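Local coordinates for universal stress protein (Pseudomonas aeruginosa UCBPP-PA14, PDB 7MQ5) that is of unknown biochemical function but probably takes part in the bacterial response to stress, at residues A[10-15]-A[36-41]; A[74-79]-A[109-114]; A[91-96]-A[121-126]. One frame throughout, in Å; residues are numbered along the deposited sequence. Where two conformers were deposited one is given.

Contact 1: residues A[10-15]-A[36-41]; sequences ILVVIE and SHLHLL
The imidazole of His39 stands beside Leu11, whose CD1, in one of the two conformers of Leu11, meets the ring at its edge, in plane, 3.6 Å from His39 CD2. The two polar ring atoms turn to other partners: ND1 pairs with Ser68 OG and NE2 with Glu84 OE2. A histidine suits this buried place because its carbon edge can rest against leucine while both nitrogens remain hydrogen-bonded. The ring of His37 is similarly anchored, by Ser66 and Ser68. These residues belong to a beta-alpha-beta unit, parallel strands 9-13 and 37-43 with helix 22-34 between them in sequence, in a half of the chain whose strand order is consistent with a HUP-like alpha/beta fold.

Paired in register on one face of the sheet, Leu11 and His39 point the same way, since both carry CG anti to the backbone N (chi1 -179° and -176°). Leu41 extends the same row, its CB 3.9 Å from Leu11 CD1 in the same conformer, and helix 77-88 packs on this face.

The opposite face carries Ile10, Val12, Leu38 and Leu40 and is met by helix 22-34. Leu40 CD2 lies alongside Val12, 3.8 Å from its CB, while Leu38 CD2 approaches Ile10 CB at 4.1 Å. Val12 and Leu38 can come close because the helix offers the small Ala27 and Ala31, while Ile10 meets Ile30. Ile14 slants across Leu40, its CG1 3.9 Å from Leu40 CB.

Five backbone hydrogen bonds join the two segments, from Ile10 N-His37 O to Ile14 N-Leu41 O. The bond from Val12 N to His39 O is practically straight, 178° at the hydrogen. Val12 O accepts twice over: from Leu41 N at 2.9 Å, and more loosely from the CA-H of Leu40, with CA 3.5 Å away.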
loop_
_atom_site.group_PDB
_atom_site.type_symbol
_atom_site.label_atom_id
_atom_site.label_comp_id
_atom_site.label_asym_id
_atom_site.label_seq_id
_atom_site.Cartn_x
_atom_site.Cartn_y
_atom_site.Cartn_z
ATOM N N ILE A 10 -13.055 -2.301 3.922
ATOM C CA ILE A 10 -12.106 -2.328 2.790
ATOM C C ILE A 10 -12.881 -2.212 1.490
ATOM O O ILE A 10 -13.856 -2.973 1.289
ATOM C CB ILE A 10 -11.310 -3.641 2.823
ATOM C CG1 ILE A 10 -10.529 -3.784 4.130
ATOM C CG2 ILE A 10 -10.418 -3.759 1.597
ATOM C CD1 ILE A 10 -9.870 -5.129 4.303
ATOM N N LEU A 11 -12.481 -1.256 0.661
ATOM C CA LEU A 11 -13.040 -1.150 -0.704
ATOM C C LEU A 11 -12.244 -2.091 -1.614
ATOM O O LEU A 11 -11.005 -1.940 -1.712
ATOM C CB LEU A 11 -12.953 0.295 -1.188
ATOM C CG LEU A 11 -13.528 0.541 -2.580
ATOM C CD1 LEU A 11 -15.016 0.230 -2.608
ATOM C CD2 LEU A 11 -13.261 1.976 -3.011
ATOM N N VAL A 12 -12.936 -3.041 -2.235
ATOM C CA VAL A 12 -12.302 -4.027 -3.141
ATOM C C VAL A 12 -12.738 -3.703 -4.563
ATOM O O VAL A 12 -13.943 -3.797 -4.860
ATOM C CB VAL A 12 -12.685 -5.463 -2.761
ATOM C CG1 VAL A 12 -11.905 -6.468 -3.583
ATOM C CG2 VAL A 12 -12.517 -5.732 -1.273
ATOM N N VAL A 13 -11.795 -3.304 -5.403
ATOM C CA VAL A 13 -12.117 -3.019 -6.824
ATOM C C VAL A 13 -12.154 -4.353 -7.569
ATOM O O VAL A 13 -11.125 -5.039 -7.635
ATOM C CB VAL A 13 -11.107 -2.041 -7.423
ATOM C CG1 VAL A 13 -11.432 -1.779 -8.886
ATOM C CG2 VAL A 13 -11.080 -0.751 -6.631
ATOM N N ILE A 14 -13.322 -4.683 -8.102
ATOM C CA ILE A 14 -13.580 -5.958 -8.825
ATOM C C ILE A 14 -13.563 -5.687 -10.328
ATOM O O ILE A 14 -14.319 -4.825 -10.785
ATOM C CB ILE A 14 -14.943 -6.557 -8.393
ATOM C CG1 ILE A 14 -15.006 -6.855 -6.891
ATOM C CG2 ILE A 14 -15.277 -7.791 -9.225
ATOM C CD1 ILE A 14 -14.040 -7.918 -6.413
ATOM N N GLU A 15 -12.735 -6.422 -11.065
ATOM C CA GLU A 15 -12.693 -6.317 -12.544
ATOM C C GLU A 15 -13.680 -7.317 -13.128
ATOM O O GLU A 15 -13.778 -8.453 -12.664
ATOM C CB GLU A 15 -11.311 -6.655 -13.103
ATOM C CG GLU A 15 -10.243 -5.623 -12.813
ATOM C CD GLU A 15 -10.253 -4.384 -13.699
ATOM O OE1 GLU A 15 -10.985 -4.365 -14.711
ATOM O OE2 GLU A 15 -9.489 -3.447 -13.396
ATOM N N SER A 36 -12.927 -7.376 9.132
ATOM C CA SER A 36 -13.297 -6.109 8.449
ATOM C C SER A 36 -14.429 -6.365 7.456
ATOM O O SER A 36 -14.545 -7.496 6.938
ATOM C CB SER A 36 -12.110 -5.518 7.723
ATOM O OG SER A 36 -12.477 -4.370 6.964
ATOM N N HIS A 37 -15.212 -5.328 7.203
ATOM C CA HIS A 37 -16.285 -5.393 6.191
ATOM C C HIS A 37 -15.640 -5.265 4.809
ATOM O O HIS A 37 -14.644 -4.531 4.672
ATOM C CB HIS A 37 -17.256 -4.244 6.434
ATOM C CG HIS A 37 -18.338 -4.202 5.421
ATOM N ND1 HIS A 37 -19.444 -5.028 5.489
ATOM C CD2 HIS A 37 -18.472 -3.465 4.302
ATOM C CE1 HIS A 37 -20.203 -4.793 4.435
ATOM N NE2 HIS A 37 -19.633 -3.844 3.693
ATOM N N LEU A 38 -16.175 -5.989 3.832
ATOM C CA LEU A 38 -15.726 -5.874 2.429
ATOM C C LEU A 38 -16.817 -5.203 1.599
ATOM O O LEU A 38 -17.953 -5.728 1.559
ATOM C CB LEU A 38 -15.432 -7.255 1.845
ATOM C CG LEU A 38 -14.372 -8.073 2.584
ATOM C CD1 LEU A 38 -14.128 -9.392 1.858
ATOM C CD2 LEU A 38 -13.068 -7.296 2.734
ATOM N N HIS A 39 -16.482 -4.092 0.943
ATOM C CA HIS A 39 -17.389 -3.455 -0.039
ATOM C C HIS A 39 -16.821 -3.711 -1.431
ATOM O O HIS A 39 -15.725 -3.215 -1.749
ATOM C CB HIS A 39 -17.563 -1.972 0.245
ATOM C CG HIS A 39 -18.545 -1.341 -0.682
ATOM N ND1 HIS A 39 -19.894 -1.614 -0.599
ATOM C CD2 HIS A 39 -18.385 -0.469 -1.701
ATOM C CE1 HIS A 39 -20.519 -0.920 -1.531
ATOM N NE2 HIS A 39 -19.617 -0.213 -2.218
ATOM N N LEU A 40 -17.542 -4.489 -2.228
ATOM C CA LEU A 40 -17.079 -4.855 -3.585
ATOM C C LEU A 40 -17.636 -3.854 -4.593
ATOM O O LEU A 40 -18.868 -3.681 -4.656
ATOM C CB LEU A 40 -17.543 -6.270 -3.934
ATOM C CG LEU A 40 -17.365 -7.343 -2.861
ATOM C CD1 LEU A 40 -17.761 -8.709 -3.397
ATOM C CD2 LEU A 40 -15.948 -7.370 -2.318
ATOM N N LEU A 41 -16.758 -3.276 -5.398
ATOM C CA LEU A 41 -17.168 -2.235 -6.360
ATOM C C LEU A 41 -16.775 -2.641 -7.775
ATOM O O LEU A 41 -15.595 -2.953 -8.010
ATOM C CB LEU A 41 -16.487 -0.913 -5.994
ATOM C CG LEU A 41 -16.614 0.214 -7.020
ATOM C CD1 LEU A 41 -18.057 0.697 -7.120
ATOM C CD2 LEU A 41 -15.664 1.362 -6.696
#

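Contact 2: residues A[74-79]-A[109-114]; sequences KDSLHQ and TPDDWK
Ser76 approaches Asp111 with its CB, but its hydroxyl serves its own helix. As N-cap of helix 77-88 it accepts from Gln79 N, and Gln79 NE2 also donates to Ser76 OG, at 2.7 Å. Serine suits the spot because its short arm can fold back to the first turn.

Next, Leu77 sets CB 3.1 Å from Asp111 OD2, a close approach of aliphatic carbon to carboxylate oxygen. The backbone N of Leu77 donates to a water, which in turn gives a weak bond to Asp111 OD1.

His78 carries the direct hydrogen bonds between the segments. Its ND1 donates to Asp111 OD1 over 2.8 Å, with the oxygen close to the ring plane, yet the donor comes from above the carboxylate, about 40° out of its plane. CG of His78 sits between its backbone N and carbonyl carbon (chi1 74°), which folds ND1 back beside the main chain, where His78 N makes a second, weak bond to the same oxygen. This histidine-carboxylate pair joins the opening turns of two helices, 77-88 and 110-118, that pack on one face of the alpha/beta sheet. The N-terminal end of helix 77-88 should help stabilise negative charge on Asp111.

Lys114, one turn after Asp111, lays its aliphatic part on the ring: CB stands 3.5 Å above the centroid of His78, a CH-pi contact almost on the ring normal. CD reaches His78 CE1 at 3.5 Å. Helix 110-118 has its own start fixed by a capping box, Asp112 N to Thr109 OG1 and Thr109 N to Asp112 OD2.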
loop_
_atom_site.group_PDB
_atom_site.type_symbol
_atom_site.label_atom_id
_atom_site.label_comp_id
_atom_site.label_asym_id
_atom_site.label_seq_id
_atom_site.Cartn_x
_atom_site.Cartn_y
_atom_site.Cartn_z
ATOM N N LYS A 74 -18.728 7.357 -12.461
ATOM C CA LYS A 74 -18.859 8.809 -12.720
ATOM C C LYS A 74 -17.485 9.377 -13.103
ATOM O O LYS A 74 -16.523 9.251 -12.328
ATOM C CB LYS A 74 -19.552 9.560 -11.580
ATOM C CG LYS A 74 -19.895 11.009 -11.913
ATOM C CD LYS A 74 -20.614 11.765 -10.817
ATOM C CE LYS A 74 -20.892 13.206 -11.192
ATOM N NZ LYS A 74 -19.645 13.939 -11.520
ATOM N N ASP A 75 -17.413 9.862 -14.339
ATOM C CA ASP A 75 -16.276 10.631 -14.913
ATOM C C ASP A 75 -15.085 9.736 -15.258
ATOM O O ASP A 75 -14.669 9.739 -16.432
ATOM C CB ASP A 75 -15.888 11.777 -13.975
ATOM C CG ASP A 75 -16.977 12.829 -13.837
ATOM O OD1 ASP A 75 -17.697 13.052 -14.825
ATOM O OD2 ASP A 75 -17.121 13.390 -12.732
ATOM N N SER A 76 -14.526 9.036 -14.277
ATOM C CA SER A 76 -13.308 8.238 -14.545
ATOM C C SER A 76 -13.227 7.080 -13.560
ATOM O O SER A 76 -13.968 7.064 -12.562
ATOM C CB SER A 76 -12.066 9.092 -14.441
ATOM O OG SER A 76 -11.848 9.469 -13.086
ATOM N N LEU A 77 -12.309 6.166 -13.816
ATOM C CA LEU A 77 -12.129 4.996 -12.937
ATOM C C LEU A 77 -11.652 5.460 -11.552
ATOM O O LEU A 77 -12.313 5.137 -10.552
ATOM C CB LEU A 77 -11.134 4.056 -13.617
ATOM C CG LEU A 77 -10.776 2.800 -12.835
ATOM C CD1 LEU A 77 -12.010 1.969 -12.547
ATOM C CD2 LEU A 77 -9.759 1.974 -13.611
ATOM N N HIS A 78 -10.594 6.264 -11.488
ATOM C CA HIS A 78 -10.104 6.654 -10.141
ATOM C C HIS A 78 -11.145 7.507 -9.401
ATOM O O HIS A 78 -11.251 7.374 -8.174
ATOM C CB HIS A 78 -8.750 7.354 -10.221
ATOM C CG HIS A 78 -8.806 8.744 -10.748
ATOM N ND1 HIS A 78 -8.834 9.018 -12.097
ATOM C CD2 HIS A 78 -8.827 9.930 -10.107
ATOM C CE1 HIS A 78 -8.871 10.326 -12.266
ATOM N NE2 HIS A 78 -8.874 10.908 -11.059
ATOM N N GLN A 79 -11.885 8.359 -10.105
ATOM C CA GLN A 79 -12.895 9.189 -9.398
ATOM C C GLN A 79 -14.035 8.308 -8.877
ATOM O O GLN A 79 -14.550 8.584 -7.774
ATOM C CB GLN A 79 -13.393 10.298 -10.314
ATOM C CG GLN A 79 -12.371 11.413 -10.449
ATOM C CD GLN A 79 -12.782 12.423 -11.480
ATOM O OE1 GLN A 79 -13.164 13.542 -11.150
ATOM N NE2 GLN A 79 -12.760 12.007 -12.734
ATOM N N THR A 109 -0.619 2.247 -14.621
ATOM C CA THR A 109 -1.337 3.044 -15.640
ATOM C C THR A 109 -1.507 4.483 -15.166
ATOM O O THR A 109 -1.461 4.776 -13.974
ATOM C CB THR A 109 -2.718 2.458 -15.936
ATOM O OG1 THR A 109 -3.580 2.708 -14.820
ATOM C CG2 THR A 109 -2.653 0.981 -16.264
ATOM N N PRO A 110 -1.721 5.441 -16.089
ATOM C CA PRO A 110 -1.987 6.816 -15.680
ATOM C C PRO A 110 -3.181 6.911 -14.714
ATOM O O PRO A 110 -3.126 7.701 -13.797
ATOM C CB PRO A 110 -2.246 7.510 -17.024
ATOM C CG PRO A 110 -1.399 6.736 -18.002
ATOM C CD PRO A 110 -1.535 5.302 -17.548
ATOM N N ASP A 111 -4.213 6.089 -14.906
ATOM C CA ASP A 111 -5.383 6.188 -13.993
ATOM C C ASP A 111 -4.991 5.644 -12.608
ATOM O O ASP A 111 -5.447 6.207 -11.602
ATOM C CB ASP A 111 -6.620 5.504 -14.570
ATOM C CG ASP A 111 -7.874 5.867 -13.793
ATOM O OD1 ASP A 111 -8.407 6.988 -14.000
ATOM O OD2 ASP A 111 -8.237 5.078 -12.925
ATOM N N ASP A 112 -4.177 4.583 -12.560
ATOM C CA ASP A 112 -3.660 4.048 -11.269
ATOM C C ASP A 112 -2.912 5.166 -10.530
ATOM O O ASP A 112 -3.043 5.296 -9.302
ATOM C CB ASP A 112 -2.640 2.921 -11.479
ATOM C CG ASP A 112 -3.149 1.563 -11.935
ATOM O OD1 ASP A 112 -4.304 1.244 -11.617
ATOM O OD2 ASP A 112 -2.341 0.807 -12.585
ATOM N N TRP A 113 -2.127 5.948 -11.265
ATOM C CA TRP A 113 -1.364 7.049 -10.632
ATOM C C TRP A 113 -2.316 8.104 -10.060
ATOM O O TRP A 113 -2.028 8.623 -8.970
ATOM C CB TRP A 113 -0.333 7.626 -11.604
ATOM C CG TRP A 113 0.966 6.887 -11.522
ATOM C CD1 TRP A 113 1.573 6.093 -12.452
ATOM C CD2 TRP A 113 1.768 6.792 -10.334
ATOM N NE1 TRP A 113 2.741 5.584 -11.936
ATOM C CE2 TRP A 113 2.859 5.958 -10.626
ATOM C CE3 TRP A 113 1.632 7.315 -9.046
ATOM C CZ2 TRP A 113 3.858 5.702 -9.687
ATOM C CZ3 TRP A 113 2.594 7.029 -8.106
ATOM C CH2 TRP A 113 3.695 6.240 -8.431
ATOM N N LYS A 114 -3.414 8.409 -10.748
ATOM C CA LYS A 114 -4.365 9.417 -10.215
ATOM C C LYS A 114 -5.034 8.854 -8.954
ATOM O O LYS A 114 -5.245 9.615 -8.006
ATOM C CB LYS A 114 -5.354 9.821 -11.306
ATOM C CG LYS A 114 -4.722 10.674 -12.400
ATOM C CD LYS A 114 -5.654 11.058 -13.520
ATOM C CE LYS A 114 -4.973 11.932 -14.551
ATOM N NZ LYS A 114 -5.873 12.216 -15.688
HETATM O O HOH W 1 -10.818 6.235 -16.275
#

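Contact 3: residues A[91-96]-A[121-126]; sequences GLIIKQ and CPVLMT
Four backbone hydrogen bonds hold Ile93 and Lys95 to segment 121-126 in a parallel ladder: Ile93 N to Pro122 O, Leu124 N to Ile93 O at 2.8 Å, Lys95 N to Leu124 O, and Thr126 N to Lys95 O. Pro122 lacks an N-H but still contributes its carbonyl, so it can stand where the pairing begins. CA-H groups add weaker contacts to these carbonyls, the shortest from Met125 CA (a selenomethionine) to Lys95 O at 3.3 Å.

Apolar contacts run along both faces. On one, Ile94 and Leu124 lie side by side, with CG2 of the first 4.0 Å from CD2 of the second, and Leu92 CD1 rests 3.9 Å from Pro122 CB. On the side of Ile93, the thiol of Cys121, from the loop before the strand, sits with SG 3.7 Å from Ile93 CD1; the small thiol fits beside the branched isoleucine.

Thr126 OG1, placed between its own N and carbonyl carbon (chi1 77°), packs against Gln96 CA at 3.2 Å and against Gln96 CB. Polar links follow: a water bridges Gln96 NE2 and Thr126 O, the amide also reaches Glu20, and Lys95 NZ makes a salt bridge with Asp112.

Strands 9-13 and 270-274 flank the pair within the sheet, the latter antiparallel; helix 22-34 packs on Ile94 and Thr126, and helix 110-118 on Lys95 and Val123.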
loop_
_atom_site.group_PDB
_atom_site.type_symbol
_atom_site.label_atom_id
_atom_site.label_comp_id
_atom_site.label_asym_id
_atom_site.label_seq_id
_atom_site.Cartn_x
_atom_site.Cartn_y
_atom_site.Cartn_z
ATOM N N GLY A 91 -11.385 2.379 4.910
ATOM C CA GLY A 91 -10.039 2.740 5.395
ATOM C C GLY A 91 -8.914 2.151 4.567
ATOM O O GLY A 91 -7.747 2.386 4.887
ATOM N N LEU A 92 -9.242 1.397 3.526
ATOM C CA LEU A 92 -8.241 0.786 2.626
ATOM C C LEU A 92 -8.930 0.575 1.286
ATOM O O LEU A 92 -10.099 0.185 1.270
ATOM C CB LEU A 92 -7.774 -0.561 3.191
ATOM C CG LEU A 92 -6.837 -1.401 2.321
ATOM C CD1 LEU A 92 -5.488 -0.712 2.103
ATOM C CD2 LEU A 92 -6.626 -2.768 2.947
ATOM N N ILE A 93 -8.208 0.843 0.210
ATOM C CA ILE A 93 -8.634 0.483 -1.166
ATOM C C ILE A 93 -7.682 -0.602 -1.660
ATOM O O ILE A 93 -6.463 -0.399 -1.554
ATOM C CB ILE A 93 -8.599 1.709 -2.089
ATOM C CG1 ILE A 93 -9.560 2.797 -1.614
ATOM C CG2 ILE A 93 -8.866 1.305 -3.531
ATOM C CD1 ILE A 93 -9.361 4.139 -2.283
ATOM N N ILE A 94 -8.223 -1.693 -2.187
ATOM C CA ILE A 94 -7.400 -2.759 -2.809
ATOM C C ILE A 94 -7.751 -2.794 -4.294
ATOM O O ILE A 94 -8.939 -2.952 -4.653
ATOM C CB ILE A 94 -7.602 -4.131 -2.160
ATOM C CG1 ILE A 94 -7.395 -4.074 -0.644
ATOM C CG2 ILE A 94 -6.697 -5.158 -2.834
ATOM C CD1 ILE A 94 -7.577 -5.415 0.039
ATOM N N LYS A 95 -6.724 -2.644 -5.133
ATOM C CA LYS A 95 -6.924 -2.704 -6.593
ATOM C C LYS A 95 -5.773 -3.485 -7.222
ATOM O O LYS A 95 -4.603 -3.261 -6.851
ATOM C CB LYS A 95 -6.999 -1.301 -7.188
ATOM C CG LYS A 95 -7.271 -1.337 -8.679
ATOM C CD LYS A 95 -7.485 -0.010 -9.348
ATOM C CE LYS A 95 -7.662 -0.172 -10.850
ATOM N NZ LYS A 95 -6.438 -0.706 -11.510
ATOM N N GLN A 96 -6.098 -4.342 -8.176
ATOM C CA GLN A 96 -5.049 -5.082 -8.897
ATOM C C GLN A 96 -4.508 -4.239 -10.051
ATOM O O GLN A 96 -5.279 -3.586 -10.779
ATOM C CB GLN A 96 -5.593 -6.413 -9.409
ATOM C CG GLN A 96 -4.565 -7.203 -10.202
ATOM C CD GLN A 96 -4.925 -8.652 -10.429
ATOM O OE1 GLN A 96 -6.008 -9.133 -10.078
ATOM N NE2 GLN A 96 -3.997 -9.363 -11.040
ATOM N N CYS A 121 -6.660 7.653 1.813
ATOM C CA CYS A 121 -6.513 6.470 2.677
ATOM C C CYS A 121 -5.422 5.594 2.089
ATOM O O CYS A 121 -5.000 5.810 0.947
ATOM C CB CYS A 121 -7.819 5.681 2.752
ATOM S SG CYS A 121 -8.401 5.021 1.163
ATOM N N PRO A 122 -4.954 4.576 2.843
ATOM C CA PRO A 122 -4.023 3.590 2.308
ATOM C C PRO A 122 -4.575 2.910 1.045
ATOM O O PRO A 122 -5.771 2.635 0.953
ATOM C CB PRO A 122 -3.887 2.586 3.468
ATOM C CG PRO A 122 -4.111 3.429 4.708
ATOM C CD PRO A 122 -5.181 4.405 4.287
ATOM N N VAL A 123 -3.690 2.685 0.084
ATOM C CA VAL A 123 -4.044 1.946 -1.152
ATOM C C VAL A 123 -3.095 0.762 -1.295
ATOM O O VAL A 123 -1.868 0.965 -1.262
ATOM C CB VAL A 123 -3.961 2.824 -2.409
ATOM C CG1 VAL A 123 -4.289 2.004 -3.646
ATOM C CG2 VAL A 123 -4.880 4.032 -2.309
ATOM N N LEU A 124 -3.662 -0.429 -1.439
ATOM C CA LEU A 124 -2.892 -1.647 -1.747
ATOM C C LEU A 124 -3.050 -1.930 -3.236
ATOM O O LEU A 124 -4.152 -2.241 -3.695
ATOM C CB LEU A 124 -3.427 -2.815 -0.920
ATOM C CG LEU A 124 -2.798 -4.171 -1.217
ATOM C CD1 LEU A 124 -1.299 -4.173 -0.932
ATOM C CD2 LEU A 124 -3.505 -5.258 -0.429
HETATM N N MSE A 125 -1.961 -1.750 -3.980
HETATM C CA MSE A 125 -1.899 -2.081 -5.391
HETATM C C MSE A 125 -1.316 -3.482 -5.499
HETATM O O MSE A 125 -0.157 -3.680 -5.133
HETATM C CB MSE A 125 -0.972 -1.118 -6.133
HETATM C CG MSE A 125 -1.446 0.315 -6.167
HETATM SE SE MSE A 125 -3.118 0.545 -7.157
HETATM C CE MSE A 125 -2.583 -0.318 -8.841
ATOM N N THR A 126 -2.114 -4.453 -5.946
ATOM C CA THR A 126 -1.594 -5.812 -6.044
ATOM C C THR A 126 -0.870 -5.965 -7.384
ATOM O O THR A 126 -1.441 -5.603 -8.420
ATOM C CB THR A 126 -2.667 -6.879 -5.779
ATOM O OG1 THR A 126 -3.542 -7.050 -6.897
ATOM C CG2 THR A 126 -3.496 -6.579 -4.550
HETATM O O HOH W 2 -1.243 -7.776 -10.835
#

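Overall arrangement
From the N terminus, contact 1 comes first: 10-15 meets 36-41 once the chain has passed through helix 22-34, closing the first beta-alpha-beta loop before the others open. Contact 2 then opens at 74-79 and contact 3 at 91-96; contact 2 closes at 109-114 and contact 3 at 121-126, so these two cross. Contacts 1 and 3 share one sheet, because strands 9-13 and 92-96 are neighbours and Leu11 probably hydrogen-bonds through its backbone to Leu92 and Ile94. Contact 2 links helices 77-88 and 110-118 on one face of that sheet and meets contact 3 through the Asp112-Lys95 salt bridge. Contacts 1 and 2 do not touch; their nearest atoms are about 5 Å apart.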